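Local coordinates for uncharacterized conserved (Bdellovibrio bacteriovorus, PDB 7O21), which probably trims peptidoglycan as an LD-carboxypeptidase of the YkuD family and takes part in generating the curved cell shape of this predatory bacterium, at residues 91-96 and 118-123; 174-179 and 255-260; 28-33 and 61-66; 281-286 and 295-300. All blocks are in the same frame, centred on the assembly; numbering follows the deposited sequence. Where two conformers were deposited one is given.

Contact 1: 91-96 and 118-123; sequences GIYFLQ and YPNLFD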
# COMPACT_ATOMS: atom_id res chain seq x y z
N GLY A 91 11.28 -13.94 -2.25
CA GLY A 91 10.33 -13.45 -3.22
C GLY A 91 10.85 -12.28 -4.02
O GLY A 91 12.05 -11.95 -4.00
N ILE A 92 9.91 -11.65 -4.72
CA ILE A 92 10.18 -10.65 -5.73
C ILE A 92 9.54 -9.36 -5.23
O ILE A 92 8.31 -9.22 -5.28
CB ILE A 92 9.57 -11.06 -7.08
CG1 ILE A 92 10.08 -12.44 -7.53
CG2 ILE A 92 9.87 -10.02 -8.15
CD1 ILE A 92 9.22 -13.08 -8.64
N TYR A 93 10.37 -8.43 -4.74
CA TYR A 93 9.88 -7.25 -4.03
C TYR A 93 10.38 -5.97 -4.68
O TYR A 93 11.18 -5.98 -5.62
CB TYR A 93 10.29 -7.30 -2.55
CG TYR A 93 9.73 -8.55 -1.92
CD1 TYR A 93 8.37 -8.66 -1.66
CD2 TYR A 93 10.54 -9.64 -1.67
CE1 TYR A 93 7.84 -9.81 -1.14
CE2 TYR A 93 10.01 -10.81 -1.14
CZ TYR A 93 8.66 -10.88 -0.88
OH TYR A 93 8.12 -12.04 -0.37
N PHE A 94 9.86 -4.85 -4.21
CA PHE A 94 10.25 -3.48 -4.66
C PHE A 94 10.54 -2.66 -3.40
O PHE A 94 9.89 -2.86 -2.39
CB PHE A 94 9.12 -2.84 -5.49
CG PHE A 94 8.88 -3.44 -6.86
CD1 PHE A 94 8.16 -4.61 -7.03
CD2 PHE A 94 9.40 -2.85 -8.01
CE1 PHE A 94 7.99 -5.17 -8.29
CE2 PHE A 94 9.22 -3.40 -9.26
CZ PHE A 94 8.50 -4.56 -9.39
N LEU A 95 11.56 -1.82 -3.44
CA LEU A 95 11.89 -0.95 -2.31
C LEU A 95 10.99 0.28 -2.32
O LEU A 95 10.80 0.91 -3.37
CB LEU A 95 13.36 -0.55 -2.39
CG LEU A 95 14.26 -1.79 -2.31
CD1 LEU A 95 15.62 -1.51 -2.92
CD2 LEU A 95 14.38 -2.27 -0.87
N GLN A 96 10.47 0.63 -1.15
CA GLN A 96 9.43 1.68 -1.06
C GLN A 96 9.89 2.98 -0.40
O GLN A 96 9.60 4.00 -0.96
CB GLN A 96 8.23 1.11 -0.31
CG GLN A 96 7.57 -0.08 -0.99
CD GLN A 96 6.22 -0.40 -0.41
OE1 GLN A 96 6.08 -0.68 0.77
NE2 GLN A 96 5.19 -0.33 -1.24
N TYR A 118 6.79 -6.22 0.96
CA TYR A 118 6.38 -7.47 1.56
C TYR A 118 5.25 -7.22 2.56
O TYR A 118 5.34 -6.30 3.37
CB TYR A 118 7.54 -8.15 2.31
CG TYR A 118 7.08 -9.39 3.04
CD1 TYR A 118 7.09 -10.63 2.41
CD2 TYR A 118 6.61 -9.33 4.35
CE1 TYR A 118 6.66 -11.77 3.05
CE2 TYR A 118 6.18 -10.48 5.00
CZ TYR A 118 6.21 -11.69 4.35
OH TYR A 118 5.77 -12.84 4.97
N PRO A 119 4.19 -8.04 2.55
CA PRO A 119 3.95 -9.18 1.67
C PRO A 119 3.35 -8.74 0.32
O PRO A 119 2.46 -7.89 0.30
CB PRO A 119 2.93 -10.01 2.46
CG PRO A 119 2.14 -8.96 3.22
CD PRO A 119 3.17 -7.93 3.61
N ASN A 120 3.85 -9.30 -0.78
CA ASN A 120 3.34 -8.96 -2.10
C ASN A 120 2.12 -9.81 -2.42
O ASN A 120 1.63 -10.58 -1.59
CB ASN A 120 4.44 -9.03 -3.16
CG ASN A 120 4.89 -10.45 -3.46
OD1 ASN A 120 4.21 -11.44 -3.15
ND2 ASN A 120 6.05 -10.56 -4.08
N LEU A 121 1.61 -9.69 -3.65
CA LEU A 121 0.38 -10.39 -3.99
C LEU A 121 0.55 -11.90 -3.98
O LEU A 121 -0.41 -12.61 -3.66
CB LEU A 121 -0.15 -9.90 -5.34
CG LEU A 121 -0.83 -8.52 -5.38
CD1 LEU A 121 -1.40 -8.24 -6.77
CD2 LEU A 121 -1.92 -8.38 -4.31
N PHE A 122 1.72 -12.41 -4.36
CA PHE A 122 1.97 -13.84 -4.23
C PHE A 122 1.87 -14.26 -2.77
O PHE A 122 1.27 -15.29 -2.45
CB PHE A 122 3.37 -14.20 -4.75
CG PHE A 122 3.55 -14.05 -6.24
CD1 PHE A 122 2.83 -14.82 -7.14
CD2 PHE A 122 4.48 -13.15 -6.74
CE1 PHE A 122 3.03 -14.68 -8.51
CE2 PHE A 122 4.69 -13.01 -8.11
CZ PHE A 122 3.96 -13.78 -8.99
N ASP A 123 2.51 -13.49 -1.88
CA ASP A 123 2.52 -13.83 -0.46
C ASP A 123 1.11 -13.79 0.12
O ASP A 123 0.75 -14.65 0.93
CB ASP A 123 3.41 -12.85 0.30
CG ASP A 123 4.83 -12.87 -0.18
OD1 ASP A 123 5.34 -13.97 -0.49
OD2 ASP A 123 5.44 -11.77 -0.22
O HOH W 1 7.37 -13.05 -4.60
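Strand 91-96 passes the loop that leads into helix 121-123, and CA of Tyr93 comes closest to CA of Tyr118, at 6.6 Å. The contact is centred on the Tyr93 side chain. Its CG lies anti to the carbonyl carbon (chi1 -59°), and the hydroxyl end reaches the other segment. Tyr93 OH donates to Asp123 OD2 at 2.7 Å and uses the syn lone pair of that oxygen. The carboxylate sits at the ring edge and is nearly coplanar with the ring. Asp123 OD2 also accepts from Asn120 N at 3.0 Å, on its anti side and somewhat out of the carboxylate plane. Two donors therefore fix the rotation of this carboxylate. In return Asp123 N donates to Asn120 OD1, so the two residues form a capping box with Asn120 as the N-cap.

The other end of the Asn120 amide turns to the strand. ND2 donates to Ile92 O at 2.9 Å, from above the carbonyl plane and with a bent N-H...O angle of 139°. A water accepts from both Ile92 N and Asn120 ND2, a second link between the same residues. Tyr118 lies alongside Tyr93 and points the same way. The rings are inclined at 66°, and CD1 of Tyr118 is 3.3 Å from Tyr93 OH. The hydroxyl of Tyr118 is bonded to Gly130 N, and its side chain is about 9 Å from that of Cys151, the predicted nucleophile.

Strand 91-99 runs between strands 113-116 and 172-176 in the catalytic-domain sheet. The capped helix 121-126 packs against strand 290-300 through Leu121 and Phe122.

Contact 2: 174-179 and 255-260; sequences LIFDHV and VQHNDQ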
# COMPACT_ATOMS: atom_id res chain seq x y z
N LEU A 174 15.25 -8.68 -5.19
CA LEU A 174 14.93 -10.09 -5.35
C LEU A 174 15.64 -10.83 -4.24
O LEU A 174 16.87 -10.78 -4.15
CB LEU A 174 15.42 -10.59 -6.71
CG LEU A 174 14.89 -9.86 -7.94
CD1 LEU A 174 15.41 -10.52 -9.23
CD2 LEU A 174 13.38 -9.76 -7.93
N ILE A 175 14.88 -11.49 -3.38
CA ILE A 175 15.42 -12.11 -2.17
C ILE A 175 15.23 -13.61 -2.34
O ILE A 175 14.12 -14.13 -2.16
CB ILE A 175 14.74 -11.57 -0.90
CG1 ILE A 175 14.92 -10.03 -0.80
CG2 ILE A 175 15.32 -12.26 0.35
CD1 ILE A 175 14.11 -9.36 0.31
N PHE A 176 16.30 -14.33 -2.68
CA PHE A 176 16.19 -15.73 -3.08
C PHE A 176 17.07 -16.57 -2.18
O PHE A 176 18.22 -16.21 -1.92
CB PHE A 176 16.64 -15.90 -4.54
CG PHE A 176 15.75 -15.19 -5.56
CD1 PHE A 176 14.43 -14.87 -5.26
CD2 PHE A 176 16.25 -14.86 -6.81
CE1 PHE A 176 13.61 -14.24 -6.21
CE2 PHE A 176 15.44 -14.23 -7.77
CZ PHE A 176 14.12 -13.91 -7.46
N ASP A 177 16.52 -17.70 -1.69
CA ASP A 177 17.31 -18.63 -0.89
C ASP A 177 18.48 -19.16 -1.69
O ASP A 177 19.58 -19.35 -1.15
CB ASP A 177 16.44 -19.81 -0.43
CG ASP A 177 15.41 -19.42 0.63
OD1 ASP A 177 15.28 -18.22 0.95
OD2 ASP A 177 14.71 -20.32 1.13
N HIS A 178 18.28 -19.39 -2.99
CA HIS A 178 19.30 -19.95 -3.86
C HIS A 178 19.27 -19.14 -5.15
O HIS A 178 18.24 -18.55 -5.49
CB HIS A 178 18.99 -21.44 -4.08
CG HIS A 178 19.10 -22.26 -2.82
ND1 HIS A 178 20.31 -22.61 -2.26
CD2 HIS A 178 18.14 -22.72 -1.98
CE1 HIS A 178 20.09 -23.29 -1.15
NE2 HIS A 178 18.78 -23.37 -0.96
N VAL A 179 20.40 -19.08 -5.84
CA VAL A 179 20.51 -18.41 -7.14
C VAL A 179 21.19 -19.36 -8.12
O VAL A 179 22.31 -19.80 -7.86
CB VAL A 179 21.27 -17.08 -7.06
CG1 VAL A 179 21.46 -16.48 -8.46
CG2 VAL A 179 20.53 -16.10 -6.16
N VAL A 255 10.84 -11.44 -14.23
CA VAL A 255 11.46 -12.24 -13.18
C VAL A 255 10.69 -13.56 -13.09
O VAL A 255 9.46 -13.56 -12.99
CB VAL A 255 11.44 -11.52 -11.83
CG1 VAL A 255 12.11 -12.36 -10.76
CG2 VAL A 255 12.18 -10.20 -11.96
N GLN A 256 11.42 -14.67 -13.09
CA GLN A 256 10.82 -15.99 -12.96
C GLN A 256 11.62 -16.76 -11.92
O GLN A 256 12.79 -17.07 -12.16
CB GLN A 256 10.83 -16.73 -14.30
CG GLN A 256 9.75 -17.80 -14.39
CD GLN A 256 10.06 -19.02 -13.55
OE1 GLN A 256 9.37 -19.31 -12.55
NE2 GLN A 256 11.09 -19.75 -13.94
N HIS A 257 11.01 -17.05 -10.79
CA HIS A 257 11.68 -17.75 -9.70
C HIS A 257 10.71 -18.71 -9.03
O HIS A 257 9.57 -18.33 -8.72
CB HIS A 257 12.24 -16.73 -8.70
CG HIS A 257 12.98 -17.35 -7.56
ND1 HIS A 257 12.46 -17.44 -6.29
CD2 HIS A 257 14.20 -17.93 -7.52
CE1 HIS A 257 13.34 -18.04 -5.50
NE2 HIS A 257 14.39 -18.36 -6.22
N ASN A 258 11.16 -19.95 -8.80
CA ASN A 258 10.32 -20.99 -8.17
C ASN A 258 9.04 -21.12 -8.99
O ASN A 258 9.11 -21.32 -10.22
CB ASN A 258 10.10 -20.70 -6.68
CG ASN A 258 11.32 -21.02 -5.83
OD1 ASN A 258 12.18 -21.78 -6.25
ND2 ASN A 258 11.37 -20.45 -4.64
N ASP A 259 7.87 -20.99 -8.39
CA ASP A 259 6.61 -21.12 -9.11
C ASP A 259 6.14 -19.82 -9.74
O ASP A 259 5.12 -19.82 -10.43
CB ASP A 259 5.53 -21.62 -8.14
CG ASP A 259 5.40 -20.74 -6.88
OD1 ASP A 259 6.43 -20.20 -6.38
OD2 ASP A 259 4.26 -20.58 -6.39
N GLN A 260 6.86 -18.72 -9.55
CA GLN A 260 6.34 -17.38 -9.80
C GLN A 260 6.90 -16.76 -11.08
O GLN A 260 8.06 -16.98 -11.44
CB GLN A 260 6.71 -16.46 -8.63
CG GLN A 260 5.99 -16.81 -7.34
CD GLN A 260 6.50 -16.03 -6.16
OE1 GLN A 260 7.37 -15.15 -6.30
NE2 GLN A 260 5.99 -16.34 -4.99
O HOH W 2 15.49 -19.97 -4.10
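Phe176 and His257 stack face to face, with centroids 3.6 Å apart and planes only 10° from parallel. The side chains slide past each other in opposite directions. Phe176 CD1 lies over the centre of the imidazole, while CG of His257 sits nearer the rim of the phenyl ring. The far faces are occupied from within each segment. CB of Leu174 covers the other side of Phe176, and CG of Asn258 that of His257. Both rings are thus held flat between neighbours.

Apolar contacts continue along the strands. Leu174 and Val255 meet tip to tip, CD2 of Leu174 being 4.0 Å from CG1 of Val255. The same methyl of Val255 touches the Phe176 ring at its edge, 4.2 Å from CZ. Val255 CG1 is anti to the backbone N (chi1 -179°), which carries this branch to both partners.

The contact joins two domains. Strand 172-176 belongs to the YkuD-type catalytic sheet, and strand 246-257 to the NTF2-like sheet. The short segments 174-176 and 255-257 run in nearly the same direction, at 14°, but their axes are 10.2 Å apart. That is too far for strand pairing, so the two strands meet through their side chains.

Polar links are few. A water lies at the edge of the imidazole, 2.9 Å from NE2 of His257, and accepts from His178 N. The imidazole of His178 itself bonds Glu49. A type II' turn runs from His257 to Gln260. It is closed by two backbone bonds, of which Gln260 N to His257 O measures 2.9 Å. On the other segment, Asp177 forms a salt bridge with Lys48.

Contact 3: 28-33 and 61-66; sequences ASLLQI and EQIQKI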
# COMPACT_ATOMS: atom_id res chain seq x y z
N ALA A 28 19.55 -16.99 -13.40
CA ALA A 28 18.48 -17.52 -14.25
C ALA A 28 17.15 -16.82 -14.00
O ALA A 28 16.30 -16.78 -14.89
CB ALA A 28 18.33 -19.03 -14.03
N SER A 29 16.93 -16.30 -12.79
CA SER A 29 15.62 -15.78 -12.43
C SER A 29 15.40 -14.33 -12.84
O SER A 29 14.23 -13.90 -12.90
CB SER A 29 15.35 -15.95 -10.93
OG SER A 29 15.38 -17.33 -10.56
N LEU A 30 16.45 -13.57 -13.11
CA LEU A 30 16.30 -12.18 -13.54
C LEU A 30 16.53 -12.17 -15.04
O LEU A 30 17.67 -12.19 -15.51
CB LEU A 30 17.29 -11.27 -12.82
CG LEU A 30 17.33 -9.83 -13.32
CD1 LEU A 30 15.96 -9.15 -13.18
CD2 LEU A 30 18.39 -9.03 -12.55
N LEU A 31 15.43 -12.16 -15.80
CA LEU A 31 15.54 -12.34 -17.25
C LEU A 31 15.64 -11.04 -18.04
O LEU A 31 16.28 -11.03 -19.09
CB LEU A 31 14.38 -13.20 -17.77
CG LEU A 31 14.47 -14.66 -17.29
CD1 LEU A 31 13.22 -15.42 -17.68
CD2 LEU A 31 15.71 -15.34 -17.84
N GLN A 32 15.02 -9.95 -17.58
CA GLN A 32 15.06 -8.71 -18.33
C GLN A 32 14.70 -7.57 -17.39
O GLN A 32 13.91 -7.76 -16.46
CB GLN A 32 14.04 -8.75 -19.48
CG GLN A 32 14.26 -7.70 -20.57
CD GLN A 32 13.50 -8.03 -21.84
OE1 GLN A 32 14.09 -8.46 -22.83
NE2 GLN A 32 12.19 -7.88 -21.80
N ILE A 33 15.28 -6.39 -17.64
CA ILE A 33 14.96 -5.16 -16.91
C ILE A 33 14.21 -4.24 -17.87
O ILE A 33 14.51 -4.20 -19.07
CB ILE A 33 16.25 -4.52 -16.35
CG1 ILE A 33 16.85 -5.45 -15.30
CG2 ILE A 33 15.98 -3.15 -15.73
CD1 ILE A 33 18.24 -5.06 -14.83
N GLU A 61 18.42 -5.22 -23.99
CA GLU A 61 17.71 -6.43 -23.63
C GLU A 61 18.50 -7.31 -22.68
O GLU A 61 17.96 -8.30 -22.17
CB GLU A 61 17.38 -7.26 -24.87
CG GLU A 61 16.53 -6.54 -25.90
CD GLU A 61 16.08 -7.47 -27.02
OE1 GLU A 61 14.85 -7.68 -27.17
OE2 GLU A 61 16.95 -8.01 -27.72
N GLN A 62 19.76 -6.99 -22.45
CA GLN A 62 20.62 -7.76 -21.57
C GLN A 62 20.66 -7.14 -20.18
O GLN A 62 20.10 -6.06 -19.93
CB GLN A 62 22.04 -7.86 -22.13
CG GLN A 62 22.22 -8.91 -23.22
CD GLN A 62 21.48 -8.57 -24.50
OE1 GLN A 62 21.67 -7.49 -25.05
NE2 GLN A 62 20.64 -9.48 -24.97
N ILE A 63 21.28 -7.85 -19.26
CA ILE A 63 21.53 -7.37 -17.91
C ILE A 63 23.02 -7.48 -17.64
O ILE A 63 23.70 -8.35 -18.20
CB ILE A 63 20.72 -8.15 -16.84
CG1 ILE A 63 21.20 -9.60 -16.76
CG2 ILE A 63 19.22 -8.05 -17.13
CD1 ILE A 63 20.53 -10.40 -15.65
N GLN A 64 23.53 -6.62 -16.76
CA GLN A 64 24.96 -6.60 -16.46
C GLN A 64 25.13 -6.40 -14.97
O GLN A 64 24.55 -5.47 -14.40
CB GLN A 64 25.62 -5.46 -17.23
CG GLN A 64 27.14 -5.41 -17.11
CD GLN A 64 27.75 -4.37 -18.01
OE1 GLN A 64 27.06 -3.73 -18.80
NE2 GLN A 64 29.07 -4.20 -17.91
N LYS A 65 25.94 -7.24 -14.33
CA LYS A 65 26.24 -7.05 -12.92
C LYS A 65 27.26 -5.94 -12.79
O LYS A 65 28.30 -5.95 -13.46
CB LYS A 65 26.79 -8.34 -12.31
CG LYS A 65 26.99 -8.27 -10.79
CD LYS A 65 27.64 -9.54 -10.24
CE LYS A 65 26.60 -10.63 -9.98
NZ LYS A 65 27.17 -11.85 -9.33
N ILE A 66 26.96 -4.96 -11.94
CA ILE A 66 27.84 -3.81 -11.79
C ILE A 66 28.60 -3.83 -10.46
O ILE A 66 29.71 -3.29 -10.41
CB ILE A 66 27.15 -2.46 -12.01
CG1 ILE A 66 26.02 -2.29 -11.01
CG2 ILE A 66 26.64 -2.35 -13.45
CD1 ILE A 66 25.32 -0.95 -11.12
O HOH W 3 18.60 -10.12 -20.13
O HOH W 4 17.30 -5.94 -19.72
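Ile63 points from strand 62-66 at strand 30-32, which carries a classic beta bulge where Leu31 and Gln32 lie together opposite Ile254 of the neighbouring strand. That short strand edges the five-stranded antiparallel sheet containing the NTF2-like strands, whereas strand 62-73 is part of the catalytic sheet. The contact therefore sets one sheet against the other.

Ile63 is forked between two partners. Its CG1 lies between the backbone N and the carbonyl carbon (chi1 66°), which sends CD1 toward Leu30 and CG2 toward Ile33. The Leu30 and Ile63 side chains meet at a slant, with CG of Leu30 4.0 Å from CD1 of Ile63. The same methyl also lies 3.4 Å from Leu30 O, a carbonyl that accepts from His187 NE2. Ile33 crosses Ile63 at about a right angle, and CD1 of Ile33 is 3.9 Å from CG2 of Ile63. Val43 of strand 42-47 touches both Leu30 and Ile33.

Gln32 and Glu61 run alongside each other, with amide and carboxylate planes 22° apart. They touch lightly: OE1 of Gln32 is 4.1 Å from CB of Glu61. The Gln32 amide is held from elsewhere. Its NE2 donates to Pro252 O, and its OE1 accepts from Arg191 NH1.

Water completes the join between the backbones. One molecule accepts from Ile33 N at 2.9 Å and lies within hydrogen-bonding distance of Gln62 O, one of several acceptors competing for its protons. A second bridges the gap, donating one proton to Leu31 O at 2.7 Å and the other to Glu61 O at 2.8 Å.

Contact 4: 281-286 and 295-300; sequences TIYALK and REEWAP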
# COMPACT_ATOMS: atom_id res chain seq x y z
N THR A 281 1.26 -4.65 -14.35
CA THR A 281 2.00 -5.70 -13.66
C THR A 281 1.18 -6.98 -13.70
O THR A 281 0.01 -6.98 -13.31
CB THR A 281 2.26 -5.33 -12.21
OG1 THR A 281 2.81 -4.01 -12.15
CG2 THR A 281 3.24 -6.30 -11.61
N ILE A 282 1.81 -8.05 -14.18
CA ILE A 282 1.18 -9.37 -14.32
C ILE A 282 1.86 -10.31 -13.34
O ILE A 282 3.09 -10.39 -13.28
CB ILE A 282 1.37 -9.88 -15.76
CG1 ILE A 282 0.81 -8.85 -16.75
CG2 ILE A 282 0.75 -11.26 -15.93
CD1 ILE A 282 1.27 -9.07 -18.18
N TYR A 283 1.06 -11.02 -12.55
CA TYR A 283 1.53 -12.03 -11.61
C TYR A 283 1.01 -13.37 -12.11
O TYR A 283 -0.19 -13.52 -12.32
CB TYR A 283 0.94 -11.78 -10.22
CG TYR A 283 1.29 -10.46 -9.58
CD1 TYR A 283 0.68 -9.28 -9.99
CD2 TYR A 283 2.22 -10.39 -8.56
CE1 TYR A 283 0.99 -8.07 -9.40
CE2 TYR A 283 2.54 -9.18 -7.96
CZ TYR A 283 1.93 -8.03 -8.39
OH TYR A 283 2.24 -6.83 -7.78
N ALA A 284 1.92 -14.32 -12.32
CA ALA A 284 1.53 -15.62 -12.85
C ALA A 284 2.22 -16.73 -12.07
O ALA A 284 3.23 -16.51 -11.41
CB ALA A 284 1.81 -15.75 -14.36
N LEU A 285 1.63 -17.93 -12.14
CA LEU A 285 2.19 -19.11 -11.50
C LEU A 285 2.33 -20.22 -12.53
O LEU A 285 1.54 -20.31 -13.47
CB LEU A 285 1.31 -19.61 -10.34
CG LEU A 285 1.17 -18.66 -9.14
CD1 LEU A 285 0.14 -19.21 -8.16
CD2 LEU A 285 2.53 -18.42 -8.47
N LYS A 286 3.34 -21.07 -12.32
CA LYS A 286 3.54 -22.23 -13.19
C LYS A 286 2.28 -23.08 -13.26
O LYS A 286 1.61 -23.32 -12.25
CB LYS A 286 4.67 -23.09 -12.63
CG LYS A 286 6.05 -22.56 -12.93
CD LYS A 286 7.11 -23.64 -12.65
CE LYS A 286 8.51 -23.17 -13.04
NZ LYS A 286 8.74 -23.33 -14.51
N ARG A 295 -3.10 -12.62 -11.10
CA ARG A 295 -3.44 -11.24 -10.75
C ARG A 295 -2.91 -10.35 -11.86
O ARG A 295 -1.88 -10.64 -12.46
CB ARG A 295 -2.79 -10.80 -9.43
CG ARG A 295 -2.97 -11.72 -8.22
CD ARG A 295 -4.35 -11.55 -7.58
NE ARG A 295 -4.51 -12.34 -6.36
CZ ARG A 295 -5.03 -13.57 -6.30
NH1 ARG A 295 -5.13 -14.18 -5.13
NH2 ARG A 295 -5.44 -14.19 -7.41
N GLU A 296 -3.63 -9.27 -12.16
CA GLU A 296 -3.20 -8.32 -13.18
C GLU A 296 -3.58 -6.93 -12.70
O GLU A 296 -4.76 -6.67 -12.43
CB GLU A 296 -3.87 -8.64 -14.52
CG GLU A 296 -3.44 -7.74 -15.68
CD GLU A 296 -3.89 -8.24 -17.02
OE1 GLU A 296 -4.22 -9.44 -17.12
OE2 GLU A 296 -3.92 -7.46 -18.00
N GLU A 297 -2.59 -6.04 -12.59
CA GLU A 297 -2.78 -4.69 -12.06
C GLU A 297 -2.49 -3.65 -13.13
O GLU A 297 -1.67 -3.87 -14.03
CB GLU A 297 -1.86 -4.44 -10.86
CG GLU A 297 -2.11 -5.34 -9.65
CD GLU A 297 -1.15 -5.06 -8.50
OE1 GLU A 297 0.06 -4.86 -8.74
OE2 GLU A 297 -1.62 -5.04 -7.34
N TRP A 298 -3.17 -2.51 -13.02
CA TRP A 298 -2.93 -1.39 -13.92
C TRP A 298 -3.02 -0.11 -13.09
O TRP A 298 -3.96 0.05 -12.30
CB TRP A 298 -3.97 -1.36 -15.06
CG TRP A 298 -3.76 -0.27 -16.10
CD1 TRP A 298 -3.09 -0.37 -17.29
CD2 TRP A 298 -4.30 1.07 -16.06
NE1 TRP A 298 -3.14 0.82 -17.97
CE2 TRP A 298 -3.87 1.72 -17.24
CE3 TRP A 298 -5.07 1.78 -15.14
CZ2 TRP A 298 -4.21 3.05 -17.52
CZ3 TRP A 298 -5.40 3.10 -15.42
CH2 TRP A 298 -4.97 3.72 -16.61
N ALA A 299 -2.03 0.76 -13.25
CA ALA A 299 -2.06 2.07 -12.61
C ALA A 299 -1.80 3.13 -13.68
O ALA A 299 -0.93 2.94 -14.54
CB ALA A 299 -0.98 2.16 -11.52
N PRO A 300 -2.54 4.24 -13.67
CA PRO A 300 -2.37 5.23 -14.74
C PRO A 300 -0.98 5.85 -14.71
O PRO A 300 -0.36 5.99 -13.65
CB PRO A 300 -3.46 6.27 -14.44
CG PRO A 300 -3.71 6.14 -12.99
CD PRO A 300 -3.48 4.69 -12.63
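The Tyr283 ring meets strand 295-300 at its edge, where Arg295 O and Glu297 OE1 both lie in the ring plane. The Phe122 ring of helix 121-126 packs with it edge to face. The Glu297 side chain has two conformers, and its carboxylate contacts with Tyr283 hold for the one described here. In it the carboxylate stands almost perpendicular to the ring, at 86°. Its OE1 is 3.1 Å from Tyr283 OH and 3.4 Å from CE1 of Tyr283. The hydroxyl may donate to OE1, but another acceptor is within its reach. Arg295 crosses the tyrosine at about a right angle and touches it with its aliphatic root, CB being 3.8 Å from CD1 of Tyr283. The arginine chain then bends at chi2 (-79°) and leads its guanidinium away.

The two strands are the arms of an antiparallel hairpin in the NTF2-like domain. Thr281 with Glu297 and Tyr283 with Arg295 are hydrogen-bonded pairs, and Ile282 with Glu296 between them is a non-hydrogen-bonded pair. Glu297 N to Thr281 O is 2.9 Å and nearly straight at 173°. Arg295 N to Tyr283 O is longer, at 3.3 Å. Thr281, Tyr283, Arg295 and Glu297 share the face of the sheet turned to helix 121-126, while Ile282 and Glu296 share the opposite face and both touch Trp201.

Glu296 is buried, but its two oxygens are paired, with Lys280 in a salt bridge and with Tyr217 OH. These partners would probably favour a charged carboxylate despite the burial.

In the fold
From the N terminus, contact 3 closes first, bringing residues 61-66 back to 28-33. Contact 1 follows, closing the short loop from 91-96 to 118-123 within the catalytic domain. Contact 2 closes the longest loop, from 174-179 to 255-260, and joins that domain to the NTF2-like one. Contact 4 closes the last hairpin. The four loops run in series; none nests in or crosses another. They still meet in space. Strands 91-99 and 172-176 adjoin in one sheet, linking contacts 1 and 2, while strands 30-32 and 246-257 adjoin in the other, linking contacts 3 and 2. Leu121 and Phe122 of contact 1 pack on contact 4, a further tie between the domains.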